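Local coordinates for chorismate mutase (Burkholderia thailandensis, PDB 6CNZ), which catalyses the rearrangement of chorismate to prephenate, probably as a member of the all-helical AroQ family, at residues Q26-L30 and Q114-L118; Y71-F76 and L122-L126; H36-I40 and P100-D106. All blocks are in the same frame, centred on the assembly; numbering follows the deposited sequence.

Interaction 1 (Q26-L30 and Q114-L118); sequences QRLAL and QLDRL. With NO3 (nitrate ion), chain I.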
# COMPACT_ATOMS: atom_id res chain seq x y z
N GLN A 26 2.53 1.61 3.55
CA GLN A 26 1.10 1.52 3.28
C GLN A 26 0.29 1.95 4.49
O GLN A 26 -0.68 2.71 4.36
CB GLN A 26 0.77 0.08 2.85
CG GLN A 26 -0.64 -0.14 2.35
CD GLN A 26 -0.88 -1.55 1.77
OE1 GLN A 26 0.06 -2.24 1.36
NE2 GLN A 26 -2.13 -1.96 1.73
N ARG A 27 0.69 1.52 5.68
CA ARG A 27 -0.03 1.95 6.89
C ARG A 27 0.12 3.44 7.12
O ARG A 27 -0.85 4.14 7.44
CB ARG A 27 0.46 1.17 8.10
CG ARG A 27 -0.44 1.30 9.32
CD ARG A 27 0.27 0.82 10.58
NE ARG A 27 -0.68 0.64 11.67
CZ ARG A 27 -1.07 1.62 12.48
NH1 ARG A 27 -0.58 2.85 12.32
NH2 ARG A 27 -1.95 1.37 13.43
N LEU A 28 1.33 3.96 6.92
CA LEU A 28 1.59 5.38 7.13
C LEU A 28 0.79 6.25 6.17
O LEU A 28 0.40 7.37 6.52
CB LEU A 28 3.09 5.66 6.97
CG LEU A 28 3.60 7.04 7.34
CD1 LEU A 28 3.12 7.44 8.76
CD2 LEU A 28 5.15 7.10 7.22
N ALA A 29 0.52 5.77 4.95
CA ALA A 29 -0.22 6.57 4.00
C ALA A 29 -1.67 6.78 4.43
O ALA A 29 -2.30 7.74 3.99
CB ALA A 29 -0.19 5.92 2.61
N LEU A 30 -2.21 5.89 5.26
CA LEU A 30 -3.56 6.08 5.78
C LEU A 30 -3.62 7.16 6.86
O LEU A 30 -4.72 7.49 7.32
CB LEU A 30 -4.10 4.75 6.31
CG LEU A 30 -4.34 3.64 5.28
CD1 LEU A 30 -4.45 2.27 5.95
CD2 LEU A 30 -5.60 3.92 4.48
N GLN A 114 -8.95 -0.54 7.04
CA GLN A 114 -7.67 -0.72 6.34
C GLN A 114 -6.52 -0.74 7.34
O GLN A 114 -5.57 -1.53 7.21
CB GLN A 114 -7.48 0.41 5.32
CG GLN A 114 -8.51 0.45 4.17
CD GLN A 114 -8.32 1.68 3.28
OE1 GLN A 114 -7.45 1.71 2.41
NE2 GLN A 114 -9.13 2.71 3.51
N LEU A 115 -6.57 0.14 8.34
CA LEU A 115 -5.57 0.13 9.39
C LEU A 115 -5.56 -1.20 10.14
O LEU A 115 -4.49 -1.73 10.47
CB LEU A 115 -5.83 1.28 10.35
CG LEU A 115 -5.45 2.67 9.85
CD1 LEU A 115 -5.97 3.72 10.84
CD2 LEU A 115 -3.91 2.78 9.67
N ASP A 116 -6.75 -1.76 10.41
CA ASP A 116 -6.82 -2.98 11.20
C ASP A 116 -6.26 -4.17 10.44
O ASP A 116 -5.53 -4.98 11.01
CB ASP A 116 -8.26 -3.25 11.66
CG ASP A 116 -8.77 -2.22 12.69
OD1 ASP A 116 -7.94 -1.54 13.35
OD2 ASP A 116 -10.00 -2.11 12.86
N ARG A 117 -6.57 -4.30 9.14
CA ARG A 117 -5.94 -5.36 8.35
C ARG A 117 -4.42 -5.27 8.39
O ARG A 117 -3.73 -6.29 8.41
CB ARG A 117 -6.40 -5.29 6.89
CG ARG A 117 -7.84 -5.67 6.63
CD ARG A 117 -8.02 -5.93 5.15
NE ARG A 117 -7.18 -7.05 4.73
CZ ARG A 117 -7.65 -8.23 4.34
NH1 ARG A 117 -8.96 -8.46 4.28
NH2 ARG A 117 -6.80 -9.19 3.99
N LEU A 118 -3.86 -4.05 8.39
CA LEU A 118 -2.41 -3.94 8.32
C LEU A 118 -1.75 -4.41 9.61
O LEU A 118 -0.59 -4.85 9.59
CB LEU A 118 -2.00 -2.51 7.98
CG LEU A 118 -2.18 -2.25 6.48
CD1 LEU A 118 -2.20 -0.76 6.17
CD2 LEU A 118 -1.11 -2.94 5.66
N NO3 I . -2.73 4.34 15.29
O1 NO3 I . -1.72 4.63 14.58
O2 NO3 I . -3.53 3.43 14.92
O3 NO3 I . -2.95 4.96 16.38
O HOH W 1 -2.44 -1.40 12.02
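The guanidinium of Arg27 has Leu115 CD2 over the centre of one face, 4.1 Å above its plane. A nitrate ion sits at the edge, with its nitrogen in the guanidinium plane. Arg27 NH1 donates to nitrate O1 at 3.1 Å, and Arg27 NH2 donates to nitrate O2 at 3.0 Å. The bonds are fairly straight, 162° and 158°, and together they fix the rotation of the anion against the guanidinium. On the NE side of the group, also in its plane, Arg27 NE gives its N-H to a water 2.7 Å away. The water in turn donates a hydrogen bond to Leu115 O, so it bridges the two helices. Arg27 is stretched from CG to NE, which carries the guanidinium well clear of its own backbone. The contact joins the end of helix 15-29 to helix 107-129 in the helical bundle of a type II (AroQ) chorismate mutase. The nitrate probably comes from the crystallisation liquor. In this family arginines line the active site and hold substrate carboxylates, and the bound anion is consistent with such a pocket. Nearer the backbone of Arg27 the contact is mostly apolar. Leu118 CD1 packs 3.5 Å from Arg27 CA, and its CD2 lies across the amide end of Gln26. Leu30 and Leu118 meet tip to tip through their CD1 methyls, 3.8 Å apart. Leu30 CD2 rests against the amide of Gln114, whose NE2 is bonded to Ser110 O. Gln26 NE2 makes a weak hydrogen bond to the hydroxyl of Tyr155 of the second subunit.

Interaction 2 (Y71-F76 and L122-L126); sequences YARTFF and LIAAL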
# COMPACT_ATOMS: atom_id res chain seq x y z
N TYR A 71 9.27 -6.76 21.21
CA TYR A 71 9.72 -6.34 19.89
C TYR A 71 8.55 -5.86 19.05
O TYR A 71 8.64 -4.82 18.38
CB TYR A 71 10.42 -7.51 19.22
CG TYR A 71 10.98 -7.26 17.86
CD1 TYR A 71 11.88 -6.24 17.63
CD2 TYR A 71 10.66 -8.11 16.81
CE1 TYR A 71 12.42 -6.03 16.39
CE2 TYR A 71 11.20 -7.92 15.56
CZ TYR A 71 12.09 -6.88 15.35
OH TYR A 71 12.64 -6.69 14.10
N ALA A 72 7.44 -6.59 19.06
CA ALA A 72 6.27 -6.15 18.30
C ALA A 72 5.67 -4.89 18.90
O ALA A 72 5.29 -3.97 18.16
CB ALA A 72 5.23 -7.26 18.24
N ARG A 73 5.60 -4.80 20.23
CA ARG A 73 5.02 -3.62 20.87
C ARG A 73 5.82 -2.37 20.52
O ARG A 73 5.26 -1.36 20.07
CB ARG A 73 4.95 -3.80 22.39
CG ARG A 73 4.32 -2.60 23.09
CD ARG A 73 4.53 -2.61 24.61
NE ARG A 73 3.73 -1.54 25.22
CZ ARG A 73 2.47 -1.67 25.61
NH1 ARG A 73 1.85 -2.84 25.49
NH2 ARG A 73 1.81 -0.65 26.14
N THR A 74 7.14 -2.44 20.70
CA THR A 74 7.99 -1.31 20.34
C THR A 74 7.80 -0.92 18.88
O THR A 74 7.68 0.27 18.56
CB THR A 74 9.45 -1.66 20.60
OG1 THR A 74 9.64 -1.83 22.00
CG2 THR A 74 10.37 -0.55 20.10
N PHE A 75 7.76 -1.91 17.98
CA PHE A 75 7.54 -1.61 16.57
C PHE A 75 6.23 -0.87 16.36
O PHE A 75 6.15 0.04 15.53
CB PHE A 75 7.57 -2.90 15.74
CG PHE A 75 7.31 -2.70 14.26
CD1 PHE A 75 8.31 -2.21 13.43
CD2 PHE A 75 6.08 -3.02 13.71
CE1 PHE A 75 8.09 -2.04 12.07
CE2 PHE A 75 5.84 -2.85 12.35
CZ PHE A 75 6.85 -2.36 11.52
N PHE A 76 5.19 -1.22 17.13
CA PHE A 76 3.93 -0.52 16.93
C PHE A 76 3.89 0.80 17.69
O PHE A 76 3.24 1.74 17.21
CB PHE A 76 2.74 -1.43 17.28
CG PHE A 76 2.28 -2.26 16.10
CD1 PHE A 76 2.92 -3.45 15.77
CD2 PHE A 76 1.23 -1.84 15.30
CE1 PHE A 76 2.51 -4.21 14.68
CE2 PHE A 76 0.81 -2.60 14.20
CZ PHE A 76 1.45 -3.79 13.89
N LEU A 122 1.49 -6.56 9.19
CA LEU A 122 2.73 -6.07 9.78
C LEU A 122 3.29 -7.05 10.80
O LEU A 122 4.50 -7.27 10.84
CB LEU A 122 2.48 -4.72 10.44
CG LEU A 122 2.42 -3.60 9.40
CD1 LEU A 122 2.07 -2.28 10.07
CD2 LEU A 122 3.76 -3.49 8.68
N ILE A 123 2.42 -7.66 11.62
CA ILE A 123 2.93 -8.61 12.60
C ILE A 123 3.53 -9.82 11.90
O ILE A 123 4.60 -10.30 12.29
CB ILE A 123 1.83 -9.01 13.60
CG1 ILE A 123 1.51 -7.82 14.49
CG2 ILE A 123 2.27 -10.19 14.45
CD1 ILE A 123 0.63 -8.18 15.65
N ALA A 124 2.87 -10.31 10.85
CA ALA A 124 3.43 -11.42 10.09
C ALA A 124 4.71 -11.00 9.36
O ALA A 124 5.66 -11.79 9.25
CB ALA A 124 2.39 -11.96 9.11
N ALA A 125 4.75 -9.77 8.84
CA ALA A 125 5.96 -9.31 8.17
C ALA A 125 7.11 -9.16 9.16
O ALA A 125 8.25 -9.50 8.84
CB ALA A 125 5.70 -7.98 7.45
N LEU A 126 6.82 -8.64 10.36
CA LEU A 126 7.85 -8.50 11.38
C LEU A 126 8.42 -9.86 11.78
O LEU A 126 9.63 -10.00 12.00
CB LEU A 126 7.27 -7.79 12.60
CG LEU A 126 8.21 -7.05 13.57
CD1 LEU A 126 8.98 -5.94 12.86
CD2 LEU A 126 7.39 -6.49 14.72
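Leu126 packs against Tyr71, Ala72 and Phe75, where helix 69-96 meets helix 107-129. These are two helices of the AroQ-type bundle. Their short segments cross at 124°, with the axes 11.0 Å apart, and no hydrogen bond links them. Leu126 carries the largest share of the contact. Leu126 CG branches against Tyr71 CE2 at 3.7 Å. Leu126 CD2 lies 3.7 Å from Phe75 CB and also rests on Ala72 CA. Leu126 CD1 makes a CH-pi contact over the face of the Phe75 ring, 3.9 Å from the centroid. CG of Leu126 stands opposite its backbone N (chi1 -157°), which sends both methyls into the other helix. Tyr71 is also tied at its hydroxyl, which bonds to Val170 O. The packing is looser at the edge of the Phe75 ring, where Phe75 CE2 comes no nearer than 4.3 Å to Leu122 CD2. There is no solvent side, because every touching residue is buried. Helix 48-64 covers Phe76 through Leu55 and Val58, and Leu23 of helix 15-29 packs on Leu122. At the far end, Phe76 CZ touches Leu122 CB at 3.7 Å, while Phe76 CE1 meets Ile123 CG1 at 3.8 Å.

Interaction 3 (H36-I40 and P100-D106); sequences HWKWI and PEGPAPD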
# COMPACT_ATOMS: atom_id res chain seq x y z
N HIS A 36 -7.24 14.06 7.84
CA HIS A 36 -8.33 14.76 7.17
C HIS A 36 -9.65 14.62 7.94
O HIS A 36 -10.35 15.61 8.20
CB HIS A 36 -8.44 14.22 5.73
CG HIS A 36 -9.34 14.99 4.82
ND1 HIS A 36 -9.48 14.68 3.48
CD2 HIS A 36 -10.16 16.05 5.04
CE1 HIS A 36 -10.35 15.50 2.92
NE2 HIS A 36 -10.77 16.34 3.84
N TRP A 37 -9.99 13.40 8.36
CA TRP A 37 -11.19 13.21 9.16
C TRP A 37 -11.12 13.99 10.48
O TRP A 37 -12.10 14.64 10.88
CB TRP A 37 -11.41 11.72 9.42
CG TRP A 37 -12.71 11.44 10.08
CD1 TRP A 37 -13.91 11.19 9.45
CD2 TRP A 37 -12.97 11.37 11.49
NE1 TRP A 37 -14.88 10.96 10.39
CE2 TRP A 37 -14.34 11.07 11.65
CE3 TRP A 37 -12.17 11.54 12.63
CZ2 TRP A 37 -14.93 10.93 12.91
CZ3 TRP A 37 -12.77 11.40 13.89
CH2 TRP A 37 -14.14 11.10 14.02
N LYS A 38 -9.97 13.93 11.17
CA LYS A 38 -9.83 14.65 12.44
C LYS A 38 -9.84 16.16 12.27
O LYS A 38 -10.34 16.88 13.15
CB LYS A 38 -8.54 14.20 13.13
CG LYS A 38 -8.60 12.75 13.64
CD LYS A 38 -7.31 12.35 14.35
CE LYS A 38 -7.49 11.09 15.21
NZ LYS A 38 -6.18 10.37 15.39
N TRP A 39 -9.33 16.66 11.13
CA TRP A 39 -9.36 18.09 10.84
C TRP A 39 -10.79 18.61 10.71
O TRP A 39 -11.11 19.71 11.17
CB TRP A 39 -8.58 18.36 9.54
CG TRP A 39 -8.58 19.81 9.09
CD1 TRP A 39 -9.42 20.39 8.19
CD2 TRP A 39 -7.70 20.84 9.55
NE1 TRP A 39 -9.09 21.72 8.03
CE2 TRP A 39 -8.05 22.02 8.86
CE3 TRP A 39 -6.62 20.88 10.45
CZ2 TRP A 39 -7.37 23.24 9.06
CZ3 TRP A 39 -5.94 22.09 10.65
CH2 TRP A 39 -6.32 23.25 9.95
N ILE A 40 -11.66 17.82 10.07
CA ILE A 40 -13.06 18.23 9.94
C ILE A 40 -13.78 18.09 11.28
O ILE A 40 -14.54 18.98 11.69
CB ILE A 40 -13.74 17.42 8.83
CG1 ILE A 40 -13.14 17.79 7.48
CG2 ILE A 40 -15.30 17.63 8.84
CD1 ILE A 40 -13.72 17.01 6.31
N PRO A 100 -7.85 20.24 3.16
CA PRO A 100 -8.09 19.64 1.84
C PRO A 100 -9.44 20.05 1.30
O PRO A 100 -10.38 20.31 2.06
CB PRO A 100 -8.04 18.13 2.12
CG PRO A 100 -7.43 17.98 3.48
CD PRO A 100 -7.75 19.24 4.24
N GLU A 101 -9.50 20.16 -0.02
CA GLU A 101 -10.77 20.14 -0.73
C GLU A 101 -11.35 18.74 -0.67
O GLU A 101 -10.63 17.74 -0.60
CB GLU A 101 -10.54 20.56 -2.19
CG GLU A 101 -9.31 19.90 -2.81
CD GLU A 101 -8.91 20.48 -4.16
OE1 GLU A 101 -9.59 20.21 -5.17
OE2 GLU A 101 -7.90 21.22 -4.21
N GLY A 102 -12.67 18.65 -0.68
CA GLY A 102 -13.32 17.37 -0.72
C GLY A 102 -13.58 16.79 0.65
O GLY A 102 -12.93 17.15 1.63
N PRO A 103 -14.53 15.87 0.74
CA PRO A 103 -14.91 15.32 2.05
C PRO A 103 -13.93 14.28 2.55
O PRO A 103 -13.24 13.62 1.77
CB PRO A 103 -16.28 14.69 1.79
CG PRO A 103 -16.23 14.30 0.31
CD PRO A 103 -15.34 15.32 -0.37
N ALA A 104 -13.87 14.13 3.87
CA ALA A 104 -12.94 13.15 4.41
C ALA A 104 -13.53 11.74 4.32
O ALA A 104 -14.72 11.56 4.57
CB ALA A 104 -12.59 13.47 5.86
N PRO A 105 -12.73 10.74 3.96
CA PRO A 105 -13.22 9.36 4.06
C PRO A 105 -13.63 9.03 5.49
O PRO A 105 -12.99 9.45 6.45
CB PRO A 105 -12.01 8.52 3.62
CG PRO A 105 -11.06 9.48 2.94
CD PRO A 105 -11.34 10.84 3.49
N ASP A 106 -14.72 8.30 5.62
CA ASP A 106 -15.22 7.95 6.95
C ASP A 106 -14.19 7.14 7.73
O ASP A 106 -13.74 6.08 7.28
CB ASP A 106 -16.52 7.16 6.83
CG ASP A 106 -17.10 6.81 8.18
OD1 ASP A 106 -17.50 7.73 8.91
OD2 ASP A 106 -17.14 5.61 8.53
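The loop between helix 69-96 and helix 107-129 folds over helix 31-41 and clamps the ring of His36 between Pro100 and Ala104. Pro100 CG sits over the centre of one face, 3.6 Å from the centroid of the His36 ring. Ala104 CB covers the opposite face, 3.8 Å from the same centroid and shifted toward the rim. Both are CH-pi contacts. The third neighbour lies in the ring plane. His36 NE2 donates to Gly102 O at 3.2 Å, but the bond is weak and bent, with an angle of 122° at the hydrogen. With chi1 at -170°, CG of His36 stands trans to the backbone N, and the imidazole is carried out from the helix into the loop. Gly102 turns the loop here with a positive phi of 89°. The remainder of the segment is rich in proline and leads into helix 107-129. Asp106 is the N-cap of that helix, and its OD2 accepts a hydrogen bond from Thr109 N. In this AroQ-type bundle the loop joins helix 31-41 to the start of helix 107-129. Ala104 CB also reaches the helix backbone, 3.6 Å from Trp37 CA, and Ile40 CD1 closes on the same methyl at 3.7 Å. Trp37 CD1 lies 3.6 Å from Pro105 O. At the other end, Trp39 touches Pro100 only loosely. Its ring makes edge-to-face contacts with Phe91 and Trp94 of helix 69-96. On the outside of the loop, Pro103 packs on Thr109 of the second subunit.

Interactions 1 and 2 share helix 107-129 and have centres about 14 Å apart. They touch directly, with Arg27 CD 3.6 Å from Leu122 CD1. Gln79 also joins them: Arg27 packs on it, and its NE2 bonds to Phe75 O. The hydrophobic packing of interaction 2 therefore adjoins the arginine that holds the nitrate in interaction 1, a place consistent with an anion-binding pocket of this family. Interaction 3 is more remote. Its centre is about 17 Å from that of interaction 1, with nearest atoms about 6 Å apart. From interaction 2 it is about 29 Å away, centre to centre, on the opposite side of the chain's centre. All three reach the second subunit.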